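Local coordinates for protein glycoside hydrolase family 5 (Aspergillus oryzae, PDB 6LA0) that probably cleaves rutinose from flavonoid rutinosides such as rutin, as a secreted rutinosidase of glycoside hydrolase family 5, at residues Asp260-Arg268 / Arg278-Lys286; Glu313-Tyr324 / Phe358-Phe369. One frame throughout, in Å; residues are numbered along the deposited sequence.

Overall arrangement
From the N terminus, the chain builds most of the barrel's parallel strands before contact 1 opens on strand 257-265. A short connection leads into helix 275-285, which folds back on that strand and closes the contact with only nine residues between the segments. The chain then enters strand 294-303 and helix 312-326, where contact 2 opens. Its wider loop takes in strand 329-332 and helix 355-360 before the C-terminal tail returns along helix 312-326. The two contacts follow in series, neither nested nor crossed, with centres about 16 Å apart. Tyr280, Leu279 and Ala283 of helix 275-285 pack against helix 312-326, so that two neighbouring outer helices lie side by side, the first against its barrel strand and the second under the C-terminal tail.

Contact 1. Residues Asp260-Arg268 / Arg278-Lys286; sequences DVHTYYFER and RLYADAQSK
Asp282 points from helix 275-285 toward strand 257-265, where Thr263, Tyr265 and Arg268 receive it. Its CB lies 3.6 Å from Tyr265 OH and also near Thr263 CG2, and its CG faces Arg268 NH2. At the tip, OD1 has a long, weak bond from Arg268 NH2, while OD2 carries the main load. Tyr265 OH donates to the anti lone pair of Asp282 OD2 over 2.7 Å, and Arg268 NH2 takes the syn lone pair of the same oxygen at 2.8 Å, with an N-H...O angle of 157°. This salt bridge lies close to the guanidinium plane and should stabilise the charged carboxylate. Arg268 NH1 also donates to Tyr264 O, and one guanidinium face lies against Tyr265 CD1, which together restrain the group's rotation.

Strand and helix are the first two elements of a beta-alpha-beta crossover completed by strand 294-303, the repeating unit of a TIM barrel. Over residues 260-265 and 278-285 the two run nearly antiparallel, 158° apart. A tyrosine suits this interface because it joins apolar and polar neighbours: Leu279 CD2 packs 3.5 Å from Tyr265 CE2, Arg278 CG meets the ring edge, and a water donates to both Tyr265 OH and Leu279 O.

Just past the helix end, Lys286 is extended beyond CG (chi2 -170°), which carries its amine to the strand. Its CD rests 3.9 Å from Val261 CG2, the apolar part of a long side chain matching a branched valine, and NZ donates to Thr263 OG1 at 2.8 Å.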
loop_
_atom_site.group_PDB
_atom_site.type_symbol
_atom_site.label_atom_id
_atom_site.label_comp_id
_atom_site.label_asym_id
_atom_site.label_seq_id
_atom_site.Cartn_x
_atom_site.Cartn_y
_atom_site.Cartn_z
ATOM N N ASP A 260 2.932 3.418 -8.953
ATOM C CA ASP A 260 3.335 2.688 -7.752
ATOM C C ASP A 260 3.636 1.248 -8.148
ATOM O O ASP A 260 2.730 0.529 -8.583
ATOM C CB ASP A 260 2.221 2.734 -6.696
ATOM C CG ASP A 260 2.488 1.792 -5.511
ATOM O OD1 ASP A 260 3.627 1.309 -5.375
ATOM O OD2 ASP A 260 1.555 1.542 -4.714
ATOM N N VAL A 261 4.906 0.813 -8.011
ATOM C CA VAL A 261 5.259 -0.581 -8.262
ATOM C C VAL A 261 5.590 -1.268 -6.942
ATOM O O VAL A 261 6.110 -0.643 -6.009
ATOM C CB VAL A 261 6.440 -0.724 -9.259
ATOM C CG1 VAL A 261 6.107 -0.062 -10.609
ATOM C CG2 VAL A 261 7.755 -0.157 -8.672
ATOM N N HIS A 262 5.294 -2.572 -6.874
ATOM C CA HIS A 262 5.539 -3.407 -5.701
ATOM C C HIS A 262 6.551 -4.504 -6.035
ATOM O O HIS A 262 6.437 -5.181 -7.062
ATOM C CB HIS A 262 4.223 -4.028 -5.197
ATOM C CG HIS A 262 3.216 -3.013 -4.759
ATOM N ND1 HIS A 262 1.945 -3.350 -4.336
ATOM C CD2 HIS A 262 3.302 -1.664 -4.653
ATOM C CE1 HIS A 262 1.292 -2.252 -4.002
ATOM N NE2 HIS A 262 2.087 -1.215 -4.191
ATOM N N THR A 263 7.525 -4.701 -5.154
ATOM C CA THR A 263 8.615 -5.642 -5.413
ATOM C C THR A 263 8.857 -6.485 -4.175
ATOM O O THR A 263 9.265 -5.950 -3.141
ATOM C CB THR A 263 9.899 -4.905 -5.804
ATOM O OG1 THR A 263 9.627 -4.006 -6.891
ATOM C CG2 THR A 263 10.988 -5.910 -6.209
ATOM N N TYR A 264 8.626 -7.798 -4.294
ATOM C CA TYR A 264 8.825 -8.750 -3.210
ATOM C C TYR A 264 9.693 -9.921 -3.666
ATOM O O TYR A 264 9.849 -10.186 -4.864
ATOM C CB TYR A 264 7.492 -9.278 -2.691
ATOM C CG TYR A 264 6.673 -8.268 -1.917
ATOM C CD1 TYR A 264 7.077 -7.851 -0.647
ATOM C CD2 TYR A 264 5.479 -7.764 -2.426
ATOM C CE1 TYR A 264 6.313 -6.943 0.092
ATOM C CE2 TYR A 264 4.705 -6.847 -1.698
ATOM C CZ TYR A 264 5.125 -6.437 -0.444
ATOM O OH TYR A 264 4.365 -5.550 0.298
ATOM N N TYR A 265 10.229 -10.654 -2.674
ATOM C CA TYR A 265 11.194 -11.721 -2.925
ATOM C C TYR A 265 10.915 -13.017 -2.166
ATOM O O TYR A 265 11.708 -13.965 -2.286
ATOM C CB TYR A 265 12.611 -11.231 -2.584
ATOM C CG TYR A 265 13.012 -10.008 -3.372
ATOM C CD1 TYR A 265 13.624 -10.138 -4.611
ATOM C CD2 TYR A 265 12.774 -8.726 -2.888
ATOM C CE1 TYR A 265 13.978 -9.028 -5.359
ATOM C CE2 TYR A 265 13.129 -7.598 -3.632
ATOM C CZ TYR A 265 13.734 -7.762 -4.869
ATOM O OH TYR A 265 14.103 -6.672 -5.631
ATOM N N PHE A 266 9.826 -13.093 -1.394
ATOM C CA PHE A 266 9.611 -14.267 -0.550
ATOM C C PHE A 266 9.155 -15.501 -1.331
ATOM O O PHE A 266 9.172 -16.604 -0.770
ATOM C CB PHE A 266 8.610 -13.942 0.571
ATOM C CG PHE A 266 7.288 -13.417 0.077
ATOM C CD1 PHE A 266 6.230 -14.283 -0.171
ATOM C CD2 PHE A 266 7.102 -12.056 -0.126
ATOM C CE1 PHE A 266 4.996 -13.798 -0.619
ATOM C CE2 PHE A 266 5.861 -11.557 -0.583
ATOM C CZ PHE A 266 4.812 -12.435 -0.828
ATOM N N GLU A 267 8.762 -15.368 -2.599
ATOM C CA GLU A 267 8.494 -16.545 -3.424
ATOM C C GLU A 267 9.409 -16.622 -4.647
ATOM O O GLU A 267 9.108 -17.349 -5.602
ATOM C CB GLU A 267 7.024 -16.596 -3.846
ATOM C CG GLU A 267 6.345 -15.243 -3.984
ATOM C CD GLU A 267 4.830 -15.354 -4.061
ATOM O OE1 GLU A 267 4.165 -14.354 -4.431
ATOM O OE2 GLU A 267 4.304 -16.443 -3.737
ATOM N N ARG A 268 10.534 -15.913 -4.638
ATOM C CA ARG A 268 11.510 -15.994 -5.715
ATOM C C ARG A 268 12.786 -16.688 -5.258
ATOM O O ARG A 268 13.210 -16.541 -4.103
ATOM C CB ARG A 268 11.832 -14.602 -6.249
ATOM C CG ARG A 268 10.745 -14.082 -7.175
ATOM C CD ARG A 268 10.725 -12.568 -7.205
ATOM N NE ARG A 268 11.866 -12.031 -7.932
ATOM C CZ ARG A 268 12.183 -10.742 -7.965
ATOM N NH1 ARG A 268 11.442 -9.842 -7.314
ATOM N NH2 ARG A 268 13.240 -10.357 -8.654
ATOM N N ARG A 278 19.713 -8.592 -6.851
ATOM C CA ARG A 278 18.337 -8.618 -7.348
ATOM C C ARG A 278 17.629 -7.295 -7.100
ATOM O O ARG A 278 16.853 -6.834 -7.949
ATOM C CB ARG A 278 17.551 -9.755 -6.696
ATOM C CG ARG A 278 16.587 -10.442 -7.657
ATOM C CD ARG A 278 17.356 -11.121 -8.796
ATOM N NE ARG A 278 18.084 -12.308 -8.352
ATOM C CZ ARG A 278 17.564 -13.533 -8.278
ATOM N NH1 ARG A 278 16.292 -13.743 -8.604
ATOM N NH2 ARG A 278 18.318 -14.552 -7.869
ATOM N N LEU A 279 17.855 -6.689 -5.930
ATOM C CA LEU A 279 17.259 -5.389 -5.635
ATOM C C LEU A 279 17.666 -4.350 -6.669
ATOM O O LEU A 279 16.833 -3.548 -7.122
ATOM C CB LEU A 279 17.664 -4.920 -4.235
ATOM C CG LEU A 279 17.088 -5.681 -3.033
ATOM C CD1 LEU A 279 17.938 -5.480 -1.754
ATOM C CD2 LEU A 279 15.632 -5.274 -2.790
ATOM N N TYR A 280 18.948 -4.349 -7.062
ATOM C CA TYR A 280 19.416 -3.340 -8.001
ATOM C C TYR A 280 18.906 -3.628 -9.407
ATOM O O TYR A 280 18.507 -2.706 -10.127
ATOM C CB TYR A 280 20.940 -3.261 -7.977
ATOM C CG TYR A 280 21.499 -2.465 -6.814
ATOM C CD1 TYR A 280 21.664 -1.091 -6.899
ATOM C CD2 TYR A 280 21.874 -3.092 -5.638
ATOM C CE1 TYR A 280 22.183 -0.357 -5.833
ATOM C CE2 TYR A 280 22.391 -2.370 -4.567
ATOM C CZ TYR A 280 22.535 -1.004 -4.669
ATOM O OH TYR A 280 23.063 -0.292 -3.607
ATOM N N ALA A 281 18.900 -4.903 -9.808
ATOM C CA ALA A 281 18.372 -5.271 -11.120
ATOM C C ALA A 281 16.909 -4.872 -11.248
ATOM O O ALA A 281 16.496 -4.301 -12.269
ATOM C CB ALA A 281 18.534 -6.772 -11.353
ATOM N N ASP A 282 16.111 -5.171 -10.215
ATOM C CA ASP A 282 14.670 -4.917 -10.269
ATOM C C ASP A 282 14.373 -3.426 -10.336
ATOM O O ASP A 282 13.489 -2.990 -11.089
ATOM C CB ASP A 282 13.981 -5.533 -9.048
ATOM C CG ASP A 282 13.850 -7.046 -9.143
ATOM O OD1 ASP A 282 13.913 -7.593 -10.269
ATOM O OD2 ASP A 282 13.696 -7.694 -8.090
ATOM N N ALA A 283 15.072 -2.632 -9.524
ATOM C CA ALA A 283 14.861 -1.193 -9.538
ATOM C C ALA A 283 15.230 -0.608 -10.898
ATOM O O ALA A 283 14.545 0.290 -11.408
ATOM C CB ALA A 283 15.672 -0.538 -8.421
ATOM N N GLN A 284 16.302 -1.130 -11.515
ATOM C CA GLN A 284 16.687 -0.676 -12.849
ATOM C C GLN A 284 15.617 -1.016 -13.880
ATOM O O GLN A 284 15.256 -0.174 -14.706
ATOM C CB GLN A 284 18.028 -1.293 -13.259
ATOM C CG GLN A 284 18.506 -0.855 -14.647
ATOM C CD GLN A 284 19.918 -1.339 -14.971
ATOM O OE1 GLN A 284 20.701 -1.661 -14.074
ATOM N NE2 GLN A 284 20.241 -1.394 -16.257
ATOM N N SER A 285 15.098 -2.243 -13.855
ATOM C CA SER A 285 14.132 -2.635 -14.872
ATOM C C SER A 285 12.758 -1.999 -14.662
ATOM O O SER A 285 11.978 -1.921 -15.614
ATOM C CB SER A 285 13.993 -4.151 -14.904
ATOM O OG SER A 285 13.426 -4.611 -13.704
ATOM N N LYS A 286 12.435 -1.557 -13.448
ATOM C CA LYS A 286 11.149 -0.913 -13.191
ATOM C C LYS A 286 11.229 0.607 -13.275
ATOM O O LYS A 286 10.275 1.293 -12.886
ATOM C CB LYS A 286 10.604 -1.345 -11.822
ATOM C CG LYS A 286 10.246 -2.825 -11.775
ATOM C CD LYS A 286 9.468 -3.199 -10.502
ATOM C CE LYS A 286 9.346 -4.721 -10.380
ATOM N NZ LYS A 286 8.516 -5.129 -9.222
HETATM O O HOH W 1 14.022 -3.652 -6.139
HETATM O O HOH W 2 14.109 -12.402 -9.667
#

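Contact 2. Residues Glu313-Tyr324 / Phe358-Phe369; sequences ERNVNAGLDAMY and FIDHGYIDLTRF
Phe358 in helix 355-360 brings ring carbon CE2 within 3.8 Å of Val316 CG2, beginning the path of the C-terminal tail along helix 312-326, an outer helix of the TIM barrel. A Schellman motif ends the tail's own helix: Gly362, with positive phi, is its C-prime residue and lets the chain turn toward Glu313. Tyr363 then offers a ring face to Glu313 CB, a CH-pi contact 3.6 Å from the ring centroid, so the glutamate's aliphatic stem serves as an apolar surface. Tyr363 O accepts from Asn317 ND2 at 3.0 Å, in the amide plane and nearly straight (165°), while that same ND2 also donates to Glu313 O.

Ile364 and Leu366 turn methyls inward: Ile364 CD1 to Val316 CG1, and Leu366 CD2 to Leu320 CD1, 3.8 Å apart. Arg368, the long polar side chain here, has CG between its backbone N and carbonyl carbon (chi1 67°) and runs straight on to NE, laying its guanidinium beside the helix. NH1 and NH2 grip Asp321 OD1 end-on, NH1 at 2.9 Å on its syn lone pair, while NH2 also donates to Asn317 OD1; a water links NE to that same oxygen. Last comes Phe369, whose CZ touches Leu320 CB and whose CB sits over the face of Tyr324, 4.1 Å from that ring's centroid.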
loop_
_atom_site.group_PDB
_atom_site.type_symbol
_atom_site.label_atom_id
_atom_site.label_comp_id
_atom_site.label_asym_id
_atom_site.label_seq_id
_atom_site.Cartn_x
_atom_site.Cartn_y
_atom_site.Cartn_z
ATOM N N GLU A 313 20.634 -5.641 7.950
ATOM C CA GLU A 313 21.001 -4.233 7.843
ATOM C C GLU A 313 21.532 -3.913 6.447
ATOM O O GLU A 313 21.136 -2.909 5.827
ATOM C CB GLU A 313 22.031 -3.874 8.914
ATOM C CG GLU A 313 22.469 -2.420 8.839
ATOM C CD GLU A 313 23.546 -2.080 9.838
ATOM O OE1 GLU A 313 24.398 -2.960 10.124
ATOM O OE2 GLU A 313 23.548 -0.921 10.320
ATOM N N ARG A 314 22.424 -4.761 5.928
ATOM C CA ARG A 314 22.978 -4.519 4.598
ATOM C C ARG A 314 21.877 -4.525 3.544
ATOM O O ARG A 314 21.820 -3.634 2.680
ATOM C CB ARG A 314 24.058 -5.567 4.278
ATOM C CG ARG A 314 24.697 -5.400 2.885
ATOM C CD ARG A 314 25.376 -6.669 2.384
ATOM N NE ARG A 314 24.422 -7.674 1.902
ATOM C CZ ARG A 314 24.765 -8.817 1.311
ATOM N NH1 ARG A 314 26.047 -9.097 1.079
ATOM N NH2 ARG A 314 23.829 -9.675 0.919
ATOM N N ASN A 315 20.946 -5.477 3.648
ATOM C CA ASN A 315 19.953 -5.672 2.596
ATOM C C ASN A 315 18.876 -4.579 2.599
ATOM O O ASN A 315 18.493 -4.092 1.526
ATOM C CB ASN A 315 19.338 -7.071 2.727
ATOM C CG ASN A 315 20.328 -8.192 2.379
ATOM O OD1 ASN A 315 21.342 -7.975 1.695
ATOM N ND2 ASN A 315 20.025 -9.403 2.836
ATOM N N VAL A 316 18.366 -4.172 3.769
ATOM C CA VAL A 316 17.374 -3.093 3.767
ATOM C C VAL A 316 18.014 -1.801 3.271
ATOM O O VAL A 316 17.394 -1.030 2.526
ATOM C CB VAL A 316 16.708 -2.919 5.155
ATOM C CG1 VAL A 316 17.676 -2.355 6.193
ATOM C CG2 VAL A 316 15.490 -1.995 5.050
ATOM N N ASN A 317 19.285 -1.567 3.623
ATOM C CA ASN A 317 19.904 -0.332 3.163
ATOM C C ASN A 317 20.224 -0.401 1.674
ATOM O O ASN A 317 20.156 0.625 0.984
ATOM C CB ASN A 317 21.150 -0.030 3.993
ATOM C CG ASN A 317 20.816 0.660 5.297
ATOM O OD1 ASN A 317 20.270 1.771 5.302
ATOM N ND2 ASN A 317 21.125 0.006 6.411
ATOM N N ALA A 318 20.517 -1.599 1.155
ATOM C CA ALA A 318 20.752 -1.753 -0.282
ATOM C C ALA A 318 19.467 -1.559 -1.080
ATOM O O ALA A 318 19.506 -1.041 -2.204
ATOM C CB ALA A 318 21.345 -3.130 -0.577
ATOM N N GLY A 319 18.328 -1.970 -0.521
ATOM C CA GLY A 319 17.055 -1.707 -1.176
ATOM C C GLY A 319 16.717 -0.226 -1.208
ATOM O O GLY A 319 16.311 0.310 -2.243
ATOM N N LEU A 320 16.893 0.455 -0.070
ATOM C CA LEU A 320 16.695 1.903 -0.025
ATOM C C LEU A 320 17.543 2.603 -1.082
ATOM O O LEU A 320 17.064 3.506 -1.774
ATOM C CB LEU A 320 17.028 2.431 1.375
ATOM C CG LEU A 320 15.992 2.116 2.460
ATOM C CD1 LEU A 320 16.550 2.332 3.876
ATOM C CD2 LEU A 320 14.724 2.927 2.234
ATOM N N ASP A 321 18.812 2.197 -1.208
ATOM C CA ASP A 321 19.725 2.759 -2.205
ATOM C C ASP A 321 19.208 2.563 -3.626
ATOM O O ASP A 321 19.181 3.504 -4.428
ATOM C CB ASP A 321 21.097 2.098 -2.071
ATOM C CG ASP A 321 21.837 2.512 -0.818
ATOM O OD1 ASP A 321 21.366 3.416 -0.109
ATOM O OD2 ASP A 321 22.912 1.926 -0.550
ATOM N N ALA A 322 18.806 1.331 -3.951
ATOM C CA ALA A 322 18.380 0.990 -5.304
ATOM C C ALA A 322 17.116 1.743 -5.711
ATOM O O ALA A 322 17.019 2.273 -6.822
ATOM C CB ALA A 322 18.154 -0.515 -5.394
ATOM N N MET A 323 16.115 1.771 -4.842
ATOM C CA MET A 323 14.866 2.401 -5.249
ATOM C C MET A 323 14.985 3.921 -5.265
ATOM O O MET A 323 14.234 4.590 -5.994
ATOM C CB MET A 323 13.723 1.944 -4.339
ATOM C CG MET A 323 13.331 0.460 -4.516
ATOM S SD MET A 323 13.168 -0.351 -2.936
ATOM C CE MET A 323 13.001 -2.051 -3.441
ATOM N N TYR A 324 15.913 4.490 -4.489
ATOM C CA TYR A 324 16.125 5.938 -4.535
ATOM C C TYR A 324 16.927 6.357 -5.761
ATOM O O TYR A 324 16.730 7.459 -6.291
ATOM C CB TYR A 324 16.839 6.405 -3.273
ATOM C CG TYR A 324 16.710 7.877 -2.959
ATOM C CD1 TYR A 324 15.585 8.363 -2.289
ATOM C CD2 TYR A 324 17.715 8.781 -3.301
ATOM C CE1 TYR A 324 15.462 9.703 -1.978
ATOM C CE2 TYR A 324 17.597 10.136 -2.996
ATOM C CZ TYR A 324 16.461 10.586 -2.334
ATOM O OH TYR A 324 16.321 11.918 -2.014
ATOM N N PHE A 358 14.445 -2.500 12.620
ATOM C CA PHE A 358 15.562 -1.847 11.936
ATOM C C PHE A 358 15.873 -0.496 12.572
ATOM O O PHE A 358 17.043 -0.137 12.758
ATOM C CB PHE A 358 15.254 -1.631 10.451
ATOM C CG PHE A 358 14.825 -2.860 9.707
ATOM C CD1 PHE A 358 15.186 -4.125 10.131
ATOM C CD2 PHE A 358 14.060 -2.735 8.546
ATOM C CE1 PHE A 358 14.797 -5.255 9.419
ATOM C CE2 PHE A 358 13.653 -3.852 7.837
ATOM C CZ PHE A 358 14.020 -5.117 8.276
ATOM N N ILE A 359 14.829 0.275 12.898
ATOM C CA ILE A 359 15.017 1.565 13.557
ATOM C C ILE A 359 15.646 1.371 14.929
ATOM O O ILE A 359 16.581 2.085 15.310
ATOM C CB ILE A 359 13.670 2.301 13.684
ATOM C CG1 ILE A 359 13.187 2.855 12.331
ATOM C CG2 ILE A 359 13.763 3.416 14.735
ATOM C CD1 ILE A 359 11.840 3.558 12.457
ATOM N N ASP A 360 15.096 0.434 15.716
ATOM C CA ASP A 360 15.520 0.273 17.106
ATOM C C ASP A 360 16.952 -0.242 17.229
ATOM O O ASP A 360 17.601 -0.001 18.248
ATOM C CB ASP A 360 14.579 -0.682 17.845
ATOM C CG ASP A 360 13.254 -0.046 18.218
ATOM O OD1 ASP A 360 13.133 1.203 18.188
ATOM O OD2 ASP A 360 12.326 -0.813 18.547
ATOM N N HIS A 361 17.472 -0.924 16.216
ATOM C CA HIS A 361 18.820 -1.467 16.295
ATOM C C HIS A 361 19.799 -0.711 15.406
ATOM O O HIS A 361 20.873 -1.226 15.089
ATOM C CB HIS A 361 18.779 -2.965 15.993
ATOM C CG HIS A 361 18.016 -3.736 17.030
ATOM N ND1 HIS A 361 18.628 -4.524 17.983
ATOM C CD2 HIS A 361 16.691 -3.769 17.312
ATOM C CE1 HIS A 361 17.711 -5.039 18.783
ATOM N NE2 HIS A 361 16.526 -4.597 18.396
ATOM N N GLY A 362 19.445 0.515 15.019
ATOM C CA GLY A 362 20.367 1.441 14.392
ATOM C C GLY A 362 20.642 1.231 12.922
ATOM O O GLY A 362 21.651 1.733 12.419
ATOM N N TYR A 363 19.782 0.501 12.208
ATOM C CA TYR A 363 20.023 0.250 10.793
ATOM C C TYR A 363 19.681 1.444 9.902
ATOM O O TYR A 363 20.209 1.537 8.784
ATOM C CB TYR A 363 19.198 -0.947 10.306
ATOM C CG TYR A 363 19.443 -2.286 10.978
ATOM C CD1 TYR A 363 20.418 -2.452 11.964
ATOM C CD2 TYR A 363 18.698 -3.395 10.609
ATOM C CE1 TYR A 363 20.625 -3.705 12.564
ATOM C CE2 TYR A 363 18.901 -4.634 11.195
ATOM C CZ TYR A 363 19.859 -4.787 12.170
ATOM O OH TYR A 363 20.039 -6.037 12.741
ATOM N N ILE A 364 18.815 2.347 10.353
ATOM C CA ILE A 364 18.156 3.313 9.475
ATOM C C ILE A 364 18.636 4.723 9.799
ATOM O O ILE A 364 18.548 5.171 10.951
ATOM C CB ILE A 364 16.621 3.241 9.584
ATOM C CG1 ILE A 364 16.114 1.814 9.318
ATOM C CG2 ILE A 364 15.963 4.259 8.633
ATOM C CD1 ILE A 364 16.720 1.152 8.088
ATOM N N ASP A 365 19.089 5.437 8.769
ATOM C CA ASP A 365 19.322 6.886 8.838
ATOM C C ASP A 365 18.953 7.448 7.466
ATOM O O ASP A 365 19.791 7.530 6.563
ATOM C CB ASP A 365 20.757 7.222 9.224
ATOM C CG ASP A 365 21.090 8.694 9.031
ATOM O OD1 ASP A 365 20.169 9.542 9.034
ATOM O OD2 ASP A 365 22.287 9.007 8.871
ATOM N N LEU A 366 17.687 7.829 7.309
ATOM C CA LEU A 366 17.247 8.278 5.994
ATOM C C LEU A 366 17.749 9.669 5.650
ATOM O O LEU A 366 17.606 10.082 4.493
ATOM C CB LEU A 366 15.718 8.236 5.904
ATOM C CG LEU A 366 15.173 6.814 6.061
ATOM C CD1 LEU A 366 13.658 6.818 6.033
ATOM C CD2 LEU A 366 15.724 5.934 4.944
ATOM N N THR A 367 18.329 10.398 6.608
ATOM C CA THR A 367 18.887 11.704 6.281
ATOM C C THR A 367 20.128 11.604 5.406
ATOM O O THR A 367 20.570 12.629 4.874
ATOM C CB THR A 367 19.219 12.488 7.552
ATOM O OG1 THR A 367 20.394 11.940 8.164
ATOM C CG2 THR A 367 18.052 12.437 8.536
ATOM N N ARG A 368 20.697 10.407 5.234
ATOM C CA ARG A 368 21.860 10.284 4.363
ATOM C C ARG A 368 21.514 10.495 2.895
ATOM O O ARG A 368 22.424 10.658 2.082
ATOM C CB ARG A 368 22.542 8.917 4.554
ATOM C CG ARG A 368 21.738 7.701 4.088
ATOM C CD ARG A 368 22.381 6.399 4.571
ATOM N NE ARG A 368 21.587 5.198 4.281
ATOM C CZ ARG A 368 21.569 4.574 3.105
ATOM N NH1 ARG A 368 22.281 5.053 2.098
ATOM N NH2 ARG A 368 20.842 3.476 2.932
ATOM N N PHE A 369 20.233 10.501 2.539
ATOM C CA PHE A 369 19.837 10.683 1.154
ATOM C C PHE A 369 19.628 12.159 0.846
ATOM O O PHE A 369 19.750 12.578 -0.306
ATOM C CB PHE A 369 18.561 9.907 0.843
ATOM C CG PHE A 369 18.710 8.413 0.921
ATOM C CD1 PHE A 369 19.246 7.705 -0.130
ATOM C CD2 PHE A 369 18.271 7.719 2.038
ATOM C CE1 PHE A 369 19.373 6.330 -0.070
ATOM C CE2 PHE A 369 18.393 6.345 2.111
ATOM C CZ PHE A 369 18.948 5.650 1.050
HETATM O O HOH W 3 21.570 -7.204 10.584
HETATM O O HOH W 4 20.519 4.026 6.612
#